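Local atomic coordinates of cytosol aminopeptidase (Coxiella burnetii, PDB entry 3IJ3), a protein that probably acts as a manganese-dependent metalloaminopeptidase of the M17 family, removing amino-terminal residues from peptides. Residues Val347-Leu360 with Phe438-Ala452. Numbering follows the deposited sequence. Where two conformers were deposited one is given.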
ATOM      1  N   VAL A 347      16.499  -0.599  39.294  1.00 16.56           N
ATOM      2  CA  VAL A 347      16.574  -1.865  40.038  1.00 17.70           C
ATOM      3  C   VAL A 347      17.802  -1.993  40.953  1.00 18.11           C
ATOM      4  O   VAL A 347      17.757  -2.723  41.936  1.00 18.52           O
ATOM      5  CB  VAL A 347      16.483  -3.124  39.114  1.00 19.07           C
ATOM      6  CG1 VAL A 347      15.119  -3.204  38.430  1.00 17.68           C
ATOM      7  CG2 VAL A 347      17.616  -3.164  38.149  1.00 22.18           C
ATOM      8  N   LYS A 348      18.887  -1.292  40.631  1.00 19.67           N
ATOM      9  CA  LYS A 348      20.114  -1.352  41.430  1.00 20.64           C
ATOM     10  C   LYS A 348      19.906  -1.008  42.902  1.00 20.87           C
ATOM     11  O   LYS A 348      20.627  -1.505  43.757  1.00 21.94           O
ATOM     12  CB  LYS A 348      21.190  -0.430  40.851  1.00 22.72           C
ATOM     13  CG  LYS A 348      21.766  -0.880  39.518  1.00 25.05           C
ATOM     14  CD  LYS A 348      22.847   0.094  39.048  1.00 32.11           C
ATOM     15  CE  LYS A 348      23.416  -0.292  37.685  1.00 36.03           C
ATOM     16  NZ  LYS A 348      24.221  -1.562  37.697  1.00 38.99           N
ATOM     17  N   GLU A 349      18.924  -0.166  43.196  1.00 20.53           N
ATOM     18  CA  GLU A 349      18.627   0.238  44.576  1.00 20.46           C
ATOM     19  C   GLU A 349      17.672  -0.705  45.317  1.00 19.42           C
ATOM     20  O   GLU A 349      17.344  -0.450  46.484  1.00 20.50           O
ATOM     21  CB  GLU A 349      17.996   1.642  44.576  1.00 20.87           C
ATOM     22  CG  GLU A 349      18.912   2.734  44.090  1.00 23.09           C
ATOM     23  CD  GLU A 349      18.304   4.116  44.208  1.00 27.62           C
ATOM     24  OE1 GLU A 349      17.130   4.294  43.800  1.00 23.45           O
ATOM     25  OE2 GLU A 349      19.028   5.040  44.664  1.00 29.30           O
ATOM     26  N   ASP A 350      17.201  -1.765  44.655  1.00 18.58           N
ATOM     27  CA  ASP A 350      16.238  -2.696  45.252  1.00 19.48           C
ATOM     28  C   ASP A 350      15.058  -1.902  45.875  1.00 18.40           C
ATOM     29  O   ASP A 350      14.760  -2.017  47.073  1.00 17.95           O
ATOM     30  CB  ASP A 350      16.895  -3.590  46.313  1.00 20.30           C
ATOM     31  CG  ASP A 350      15.994  -4.735  46.740  1.00 24.27           C
ATOM     32  OD1 ASP A 350      15.103  -5.117  45.944  1.00 25.29           O
ATOM     33  OD2 ASP A 350      16.163  -5.244  47.868  1.00 27.06           O
ATOM     34  N   PRO A 351      14.393  -1.085  45.054  1.00 17.31           N
ATOM     35  CA  PRO A 351      13.311  -0.259  45.549  1.00 17.27           C
ATOM     36  C   PRO A 351      12.094  -1.062  45.959  1.00 17.53           C
ATOM     37  O   PRO A 351      11.944  -2.227  45.549  1.00 16.16           O
ATOM     38  CB  PRO A 351      12.995   0.657  44.347  1.00 17.72           C
ATOM     39  CG  PRO A 351      13.374  -0.123  43.159  1.00 17.26           C
ATOM     40  CD  PRO A 351      14.520  -1.015  43.592  1.00 17.48           C
ATOM     41  N   ASP A 352      11.228  -0.451  46.771  1.00 16.32           N
ATOM     42  CA  ASP A 352       9.998  -1.118  47.214  1.00 16.01           C
ATOM     43  C   ASP A 352       8.999  -1.267  46.064  1.00 15.58           C
ATOM     44  O   ASP A 352       8.192  -2.208  46.051  1.00 15.31           O
ATOM     45  CB  ASP A 352       9.342  -0.325  48.346  1.00 17.07           C
ATOM     46  CG  ASP A 352       8.301  -1.124  49.102  1.00 20.30           C
ATOM     47  OD1 ASP A 352       8.635  -2.224  49.583  1.00 19.72           O
ATOM     48  OD2 ASP A 352       7.168  -0.638  49.299  1.00 21.90           O
ATOM     49  N   LEU A 353       9.066  -0.343  45.095  1.00 16.02           N
ATOM     50  CA  LEU A 353       8.156  -0.315  43.955  1.00 14.44           C
ATOM     51  C   LEU A 353       8.735   0.482  42.800  1.00 15.57           C
ATOM     52  O   LEU A 353       9.397   1.501  43.024  1.00 15.39           O
ATOM     53  CB  LEU A 353       6.840   0.392  44.372  1.00 14.32           C
ATOM     54  CG  LEU A 353       5.796   0.635  43.279  1.00 15.17           C
ATOM     55  CD1 LEU A 353       5.217  -0.693  42.795  1.00 15.48           C
ATOM     56  CD2 LEU A 353       4.704   1.555  43.860  1.00 16.53           C
ATOM     57  N   ILE A 354       8.518  -0.012  41.589  1.00 13.97           N
ATOM     58  CA  ILE A 354       8.874   0.707  40.364  1.00 12.75           C
ATOM     59  C   ILE A 354       7.598   0.824  39.538  1.00 13.98           C
ATOM     60  O   ILE A 354       6.890  -0.176  39.364  1.00 14.52           O
ATOM     61  CB  ILE A 354       9.927  -0.010  39.492  1.00 13.48           C
ATOM     62  CG1 ILE A 354      11.210  -0.251  40.287  1.00 14.16           C
ATOM     63  CG2 ILE A 354      10.192   0.825  38.175  1.00 13.31           C
ATOM     64  CD1 ILE A 354      12.272  -1.119  39.539  1.00 16.69           C
ATOM     65  N   ILE A 355       7.289   2.024  39.042  1.00 14.84           N
ATOM     66  CA  ILE A 355       6.142   2.201  38.152  1.00 15.64           C
ATOM     67  C   ILE A 355       6.635   2.943  36.936  1.00 16.26           C
ATOM     68  O   ILE A 355       7.287   4.007  37.055  1.00 16.91           O
ATOM     69  CB  ILE A 355       4.995   3.016  38.760  1.00 15.45           C
ATOM     70  CG1 ILE A 355       4.438   2.341  40.014  1.00 19.08           C
ATOM     71  CG2 ILE A 355       3.857   3.199  37.703  1.00 16.68           C
ATOM     72  CD1 ILE A 355       3.377   3.144  40.694  1.00 22.87           C
ATOM     73  N   ASP A 356       6.397   2.377  35.757  1.00 16.24           N
ATOM     74  CA  ASP A 356       6.746   3.065  34.509  1.00 16.49           C
ATOM     75  C   ASP A 356       5.506   3.426  33.691  1.00 16.25           C
ATOM     76  O   ASP A 356       4.458   2.772  33.773  1.00 15.11           O
ATOM     77  CB  ASP A 356       7.816   2.345  33.681  1.00 19.38           C
ATOM     78  CG  ASP A 356       7.306   1.207  32.872  1.00 24.10           C
ATOM     79  OD1 ASP A 356       6.570   1.468  31.879  1.00 29.77           O
ATOM     80  OD2 ASP A 356       7.734   0.050  33.143  1.00 24.93           O
ATOM     81  N   PHE A 357       5.637   4.522  32.951  1.00 16.31           N
ATOM     82  CA  PHE A 357       4.577   5.039  32.084  1.00 15.80           C
ATOM     83  C   PHE A 357       5.183   5.186  30.709  1.00 15.75           C
ATOM     84  O   PHE A 357       6.248   5.809  30.553  1.00 15.75           O
ATOM     85  CB  PHE A 357       4.086   6.398  32.543  1.00 16.24           C
ATOM     86  CG  PHE A 357       3.379   6.378  33.868  1.00 16.70           C
ATOM     87  CD1 PHE A 357       2.014   6.142  33.926  1.00 17.70           C
ATOM     88  CD2 PHE A 357       4.068   6.613  35.028  1.00 21.26           C
ATOM     89  CE1 PHE A 357       1.348   6.145  35.136  1.00 18.59           C
ATOM     90  CE2 PHE A 357       3.411   6.590  36.268  1.00 22.16           C
ATOM     91  CZ  PHE A 357       2.057   6.367  36.314  1.00 21.54           C
ATOM     92  N   SER A 358       4.520   4.608  29.731  1.00 15.73           N
ATOM     93  CA  SER A 358       4.986   4.642  28.367  1.00 16.74           C
ATOM     94  C   SER A 358       3.818   4.845  27.426  1.00 18.16           C
ATOM     95  O   SER A 358       2.744   4.366  27.666  1.00 18.16           O
ATOM     96  CB  SER A 358       5.686   3.326  28.062  1.00 19.51           C
ATOM     97  OG  SER A 358       6.294   3.364  26.799  1.00 23.10           O
ATOM     98  N   THR A 359       4.025   5.617  26.371  1.00 23.94           N
ATOM     99  CA  THR A 359       2.970   5.828  25.383  1.00 25.48           C
ATOM    100  C   THR A 359       2.996   4.769  24.298  1.00 29.17           C
ATOM    101  O   THR A 359       4.063   4.293  23.832  1.00 28.66           O
ATOM    102  CB  THR A 359       3.045   7.198  24.725  1.00 25.79           C
ATOM    103  OG1 THR A 359       4.411   7.475  24.362  1.00 24.37           O
ATOM    104  CG2 THR A 359       2.530   8.273  25.671  1.00 26.52           C
ATOM    105  N   LEU A 360       1.785   4.402  23.882  1.00 32.38           N
ATOM    106  CA  LEU A 360       1.566   3.436  22.815  1.00 33.96           C
ATOM    107  C   LEU A 360       1.762   4.076  21.464  1.00 34.69           C
ATOM    108  O   LEU A 360       1.361   5.232  21.284  1.00 36.48           O
ATOM    109  CB  LEU A 360       0.100   2.982  22.830  1.00 34.33           C
ATOM    110  CG  LEU A 360      -0.300   2.075  23.961  1.00 35.12           C
ATOM    111  CD1 LEU A 360      -1.771   1.972  24.176  1.00 34.24           C
ATOM    112  CD2 LEU A 360       0.344   0.698  23.670  1.00 38.47           C
ATOM    113  N   PHE A 438      14.562  -6.718  32.144  1.00 15.24           N
ATOM    114  CA  PHE A 438      15.413  -5.760  32.903  1.00 15.89           C
ATOM    115  C   PHE A 438      14.997  -5.558  34.351  1.00 18.47           C
ATOM    116  O   PHE A 438      15.656  -4.812  35.106  1.00 18.64           O
ATOM    117  CB  PHE A 438      15.474  -4.443  32.135  1.00 15.41           C
ATOM    118  CG  PHE A 438      16.052  -4.616  30.755  1.00 13.27           C
ATOM    119  CD1 PHE A 438      17.426  -4.498  30.559  1.00 14.59           C
ATOM    120  CD2 PHE A 438      15.249  -4.983  29.673  1.00 16.47           C
ATOM    121  CE1 PHE A 438      18.001  -4.713  29.303  1.00 15.43           C
ATOM    122  CE2 PHE A 438      15.819  -5.208  28.408  1.00 16.04           C
ATOM    123  CZ  PHE A 438      17.209  -5.080  28.231  1.00 14.21           C
ATOM    124  N   VAL A 439      13.938  -6.249  34.758  1.00 18.07           N
ATOM    125  CA  VAL A 439      13.424  -6.121  36.125  1.00 18.96           C
ATOM    126  C   VAL A 439      13.188  -7.455  36.817  1.00 19.49           C
ATOM    127  O   VAL A 439      12.369  -8.264  36.368  1.00 20.37           O
ATOM    128  CB  VAL A 439      12.068  -5.375  36.122  1.00 19.34           C
ATOM    129  CG1 VAL A 439      11.587  -5.154  37.575  1.00 21.05           C
ATOM    130  CG2 VAL A 439      12.173  -4.035  35.409  1.00 21.23           C
ATOM    131  N   SER A 440      13.898  -7.683  37.922  1.00 20.58           N
ATOM    132  CA  SER A 440      13.729  -8.886  38.718  1.00 20.58           C
ATOM    133  C   SER A 440      12.276  -9.107  39.155  1.00 20.89           C
ATOM    134  O   SER A 440      11.579  -8.152  39.518  1.00 16.36           O
ATOM    135  CB  SER A 440      14.567  -8.786  39.994  1.00 22.41           C
ATOM    136  OG  SER A 440      14.354  -9.915  40.819  1.00 24.73           O
ATOM    137  N   ASP A 441      11.827 -10.366  39.146  1.00 21.49           N
ATOM    138  CA  ASP A 441      10.493 -10.702  39.661  1.00 23.70           C
ATOM    139  C   ASP A 441      10.382 -10.373  41.153  1.00 22.01           C
ATOM    140  O   ASP A 441       9.262 -10.284  41.686  1.00 21.77           O
ATOM    141  CB  ASP A 441      10.166 -12.193  39.478  1.00 26.37           C
ATOM    142  CG  ASP A 441       9.832 -12.562  38.043  1.00 29.52           C
ATOM    143  OD1 ASP A 441       9.526 -11.675  37.218  1.00 37.32           O
ATOM    144  OD2 ASP A 441       9.860 -13.776  37.758  1.00 37.85           O
ATOM    145  N   GLN A 442      11.522 -10.198  41.833  1.00 21.04           N
ATOM    146  CA  GLN A 442      11.523  -9.879  43.275  1.00 21.71           C
ATOM    147  C   GLN A 442      11.278  -8.407  43.614  1.00 19.91           C
ATOM    148  O   GLN A 442      11.152  -8.052  44.796  1.00 20.84           O
ATOM    149  CB  GLN A 442      12.832 -10.339  43.947  1.00 23.52           C
ATOM    150  CG  GLN A 442      13.163 -11.823  43.675  1.00 29.73           C
ATOM    151  CD  GLN A 442      11.997 -12.761  43.968  1.00 36.82           C
ATOM    152  OE1 GLN A 442      11.707 -13.667  43.179  1.00 44.32           O
ATOM    153  NE2 GLN A 442      11.290 -12.519  45.080  1.00 41.12           N
ATOM    154  N   ILE A 443      11.260  -7.546  42.598  1.00 17.37           N
ATOM    155  CA  ILE A 443      11.002  -6.124  42.787  1.00 16.83           C
ATOM    156  C   ILE A 443       9.601  -5.837  42.236  1.00 16.31           C
ATOM    157  O   ILE A 443       9.380  -6.013  41.047  1.00 16.63           O
ATOM    158  CB  ILE A 443      12.039  -5.270  42.023  1.00 15.80           C
ATOM    159  CG1 ILE A 443      13.452  -5.542  42.546  1.00 19.47           C
ATOM    160  CG2 ILE A 443      11.708  -3.775  42.135  1.00 16.58           C
ATOM    161  CD1 ILE A 443      14.574  -4.948  41.656  1.00 20.71           C
ATOM    162  N   PRO A 444       8.666  -5.376  43.084  1.00 15.13           N
ATOM    163  CA  PRO A 444       7.300  -5.093  42.579  1.00 14.22           C
ATOM    164  C   PRO A 444       7.361  -4.017  41.501  1.00 14.40           C
ATOM    165  O   PRO A 444       7.909  -2.935  41.729  1.00 14.12           O
ATOM    166  CB  PRO A 444       6.558  -4.613  43.832  1.00 14.91           C
ATOM    167  CG  PRO A 444       7.297  -5.216  44.936  1.00 15.76           C
ATOM    168  CD  PRO A 444       8.735  -5.179  44.541  1.00 15.49           C
ATOM    169  N   TRP A 445       6.834  -4.342  40.329  1.00 13.65           N
ATOM    170  CA  TRP A 445       6.905  -3.448  39.156  1.00 13.52           C
ATOM    171  C   TRP A 445       5.610  -3.415  38.356  1.00 13.51           C
ATOM    172  O   TRP A 445       5.056  -4.470  37.999  1.00 14.48           O
ATOM    173  CB  TRP A 445       8.090  -3.914  38.272  1.00 13.25           C
ATOM    174  CG  TRP A 445       8.101  -3.367  36.882  1.00 13.23           C
ATOM    175  CD1 TRP A 445       8.223  -2.053  36.499  1.00 18.14           C
ATOM    176  CD2 TRP A 445       8.018  -4.132  35.668  1.00 13.63           C
ATOM    177  NE1 TRP A 445       8.187  -1.954  35.107  1.00 17.03           N
ATOM    178  CE2 TRP A 445       8.070  -3.220  34.584  1.00 15.76           C
ATOM    179  CE3 TRP A 445       7.895  -5.501  35.391  1.00 18.22           C
ATOM    180  CZ2 TRP A 445       8.002  -3.634  33.251  1.00 15.73           C
ATOM    181  CZ3 TRP A 445       7.815  -5.908  34.030  1.00 19.04           C
ATOM    182  CH2 TRP A 445       7.866  -4.965  32.999  1.00 17.46           C
ATOM    183  N   ALA A 446       5.139  -2.198  38.055  1.00 13.97           N
ATOM    184  CA  ALA A 446       3.952  -1.986  37.254  1.00 14.60           C
ATOM    185  C   ALA A 446       4.365  -1.131  36.052  1.00 14.20           C
ATOM    186  O   ALA A 446       5.134  -0.167  36.198  1.00 14.22           O
ATOM    187  CB  ALA A 446       2.822  -1.262  38.055  1.00 14.00           C
ATOM    188  N   HIS A 447       3.882  -1.520  34.883  1.00 13.13           N
ATOM    189  CA  HIS A 447       4.138  -0.818  33.622  1.00 13.31           C
ATOM    190  C   HIS A 447       2.802  -0.430  33.025  1.00 12.81           C
ATOM    191  O   HIS A 447       1.923  -1.285  32.828  1.00 14.11           O
ATOM    192  CB  HIS A 447       4.905  -1.743  32.682  1.00 14.60           C
ATOM    193  CG  HIS A 447       4.850  -1.351  31.238  1.00 19.59           C
ATOM    194  ND1 HIS A 447       5.553  -0.285  30.721  1.00 23.65           N
ATOM    195  CD2 HIS A 447       4.236  -1.942  30.185  1.00 24.05           C
ATOM    196  CE1 HIS A 447       5.307  -0.189  29.430  1.00 19.34           C
ATOM    197  NE2 HIS A 447       4.537  -1.199  29.073  1.00 27.95           N
ATOM    198  N   PHE A 448       2.667   0.857  32.713  1.00 13.50           N
ATOM    199  CA  PHE A 448       1.480   1.393  32.125  1.00 13.65           C
ATOM    200  C   PHE A 448       1.723   1.817  30.678  1.00 14.18           C
ATOM    201  O   PHE A 448       2.679   2.590  30.394  1.00 16.27           O
ATOM    202  CB  PHE A 448       0.975   2.633  32.880  1.00 14.14           C
ATOM    203  CG  PHE A 448       0.323   2.320  34.171  1.00 16.43           C
ATOM    204  CD1 PHE A 448      -1.034   2.061  34.219  1.00 19.95           C
ATOM    205  CD2 PHE A 448       1.048   2.278  35.341  1.00 17.32           C
ATOM    206  CE1 PHE A 448      -1.644   1.759  35.429  1.00 18.68           C
ATOM    207  CE2 PHE A 448       0.429   1.981  36.559  1.00 17.82           C
ATOM    208  CZ  PHE A 448      -0.899   1.722  36.593  1.00 17.66           C
ATOM    209  N   ASP A 449       0.910   1.285  29.774  0.50 14.18           N
ATOM    210  CA  ASP A 449       0.924   1.694  28.363  0.50 14.75           C
ATOM    211  C   ASP A 449      -0.285   2.604  28.248  0.50 14.45           C
ATOM    212  O   ASP A 449      -1.432   2.188  28.520  0.50 15.82           O
ATOM    213  CB  ASP A 449       0.804   0.524  27.406  0.50 15.09           C
ATOM    214  CG  ASP A 449       2.066  -0.281  27.319  0.50 16.87           C
ATOM    215  OD1 ASP A 449       3.141   0.324  27.440  0.50 17.70           O
ATOM    216  OD2 ASP A 449       1.974  -1.521  27.116  0.50 18.44           O
ATOM    217  N   ILE A 450      -0.036   3.850  27.873  1.00 13.58           N
ATOM    218  CA  ILE A 450      -1.111   4.848  27.779  1.00 14.64           C
ATOM    219  C   ILE A 450      -1.130   5.570  26.427  1.00 15.58           C
ATOM    220  O   ILE A 450      -0.095   5.655  25.755  1.00 16.61           O
ATOM    221  CB  ILE A 450      -0.925   5.913  28.900  1.00 15.57           C
ATOM    222  CG1 ILE A 450       0.421   6.628  28.736  1.00 17.26           C
ATOM    223  CG2 ILE A 450      -1.022   5.291  30.296  1.00 17.35           C
ATOM    224  CD1 ILE A 450       0.639   7.794  29.718  1.00 21.89           C
ATOM    225  N   PHE A 451      -2.290   6.081  26.040  1.00 14.00           N
ATOM    226  CA  PHE A 451      -2.384   6.812  24.767  1.00 13.58           C
ATOM    227  C   PHE A 451      -2.072   8.325  24.983  1.00 13.30           C
ATOM    228  O   PHE A 451      -1.518   8.982  24.103  1.00 14.70           O
ATOM    229  CB  PHE A 451      -3.745   6.544  24.145  1.00 14.84           C
ATOM    230  CG  PHE A 451      -3.917   7.131  22.780  1.00 15.57           C
ATOM    231  CD1 PHE A 451      -3.195   6.652  21.718  1.00 17.53           C
ATOM    232  CD2 PHE A 451      -4.846   8.118  22.550  1.00 16.74           C
ATOM    233  CE1 PHE A 451      -3.349   7.189  20.453  1.00 19.80           C
ATOM    234  CE2 PHE A 451      -5.008   8.633  21.273  1.00 15.34           C
ATOM    235  CZ  PHE A 451      -4.259   8.167  20.245  1.00 17.16           C
ATOM    236  N   ALA A 452      -2.446   8.854  26.154  1.00 14.08           N
ATOM    237  CA  ALA A 452      -2.124  10.226  26.572  1.00 14.32           C
ATOM    238  C   ALA A 452      -2.665  11.317  25.674  1.00 11.62           C
ATOM    239  O   ALA A 452      -2.068  12.372  25.579  1.00 11.91           O
ATOM    240  CB  ALA A 452      -0.585  10.381  26.732  1.00 14.18           C
TER
HETATM  241  O   HOH W   1      13.642  -7.295  46.417  1.00 44.22           O
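Trp445 NE1 donates to Asp356 OD2 over 2.8 Å, meeting that oxygen on its anti side, 22° out of the carboxylate plane, while the oxygen lies close to the indole plane. The other oxygen, Asp356 OD1, accepts from His447 ND1 on the same strand as Trp445; at 2.3 Å the modelled separation is suspiciously short, so its exact length is doubtful. Asp356 CG sits between its own backbone N and carbonyl carbon (chi1 80°), which swings the carboxylate across to the Trp445 and His447 rings. Val439 CG2 packs 4.1 Å above the centre of the Trp445 ring.

Beneath these side chains, strands 353-359 and 445-450 run parallel, their axes 4.7 Å apart and 22° askew. Seven backbone bonds alternate between them, from Ile354 N to Pro444 O (3.0 Å) through to Leu360 N to Ile450 O (2.9 Å). On the sheet face carrying Ile355 and Phe357, the Phe357 and Phe448 rings lie nearly parallel yet slid apart, with little overlap, and Ile355 CG2 touches Phe448 CD2 at 3.8 Å; helices 275-289 and 470-481 pack on this side. Before the strands, Ile443 CD1 meets Val347 CB at 3.7 Å, the two side chains crossing at about a right angle.

Strand 244-252 flanks 353-359 on its other edge. Thr359 OG1 hydrogen-bonds Asp273 and Thr359 O hydrogen-bonds Lys250, both lithium-site residues: these are central parallel strands of the M17 catalytic domain, and the C-terminal end of 353-359 reaches the metal site through Thr359.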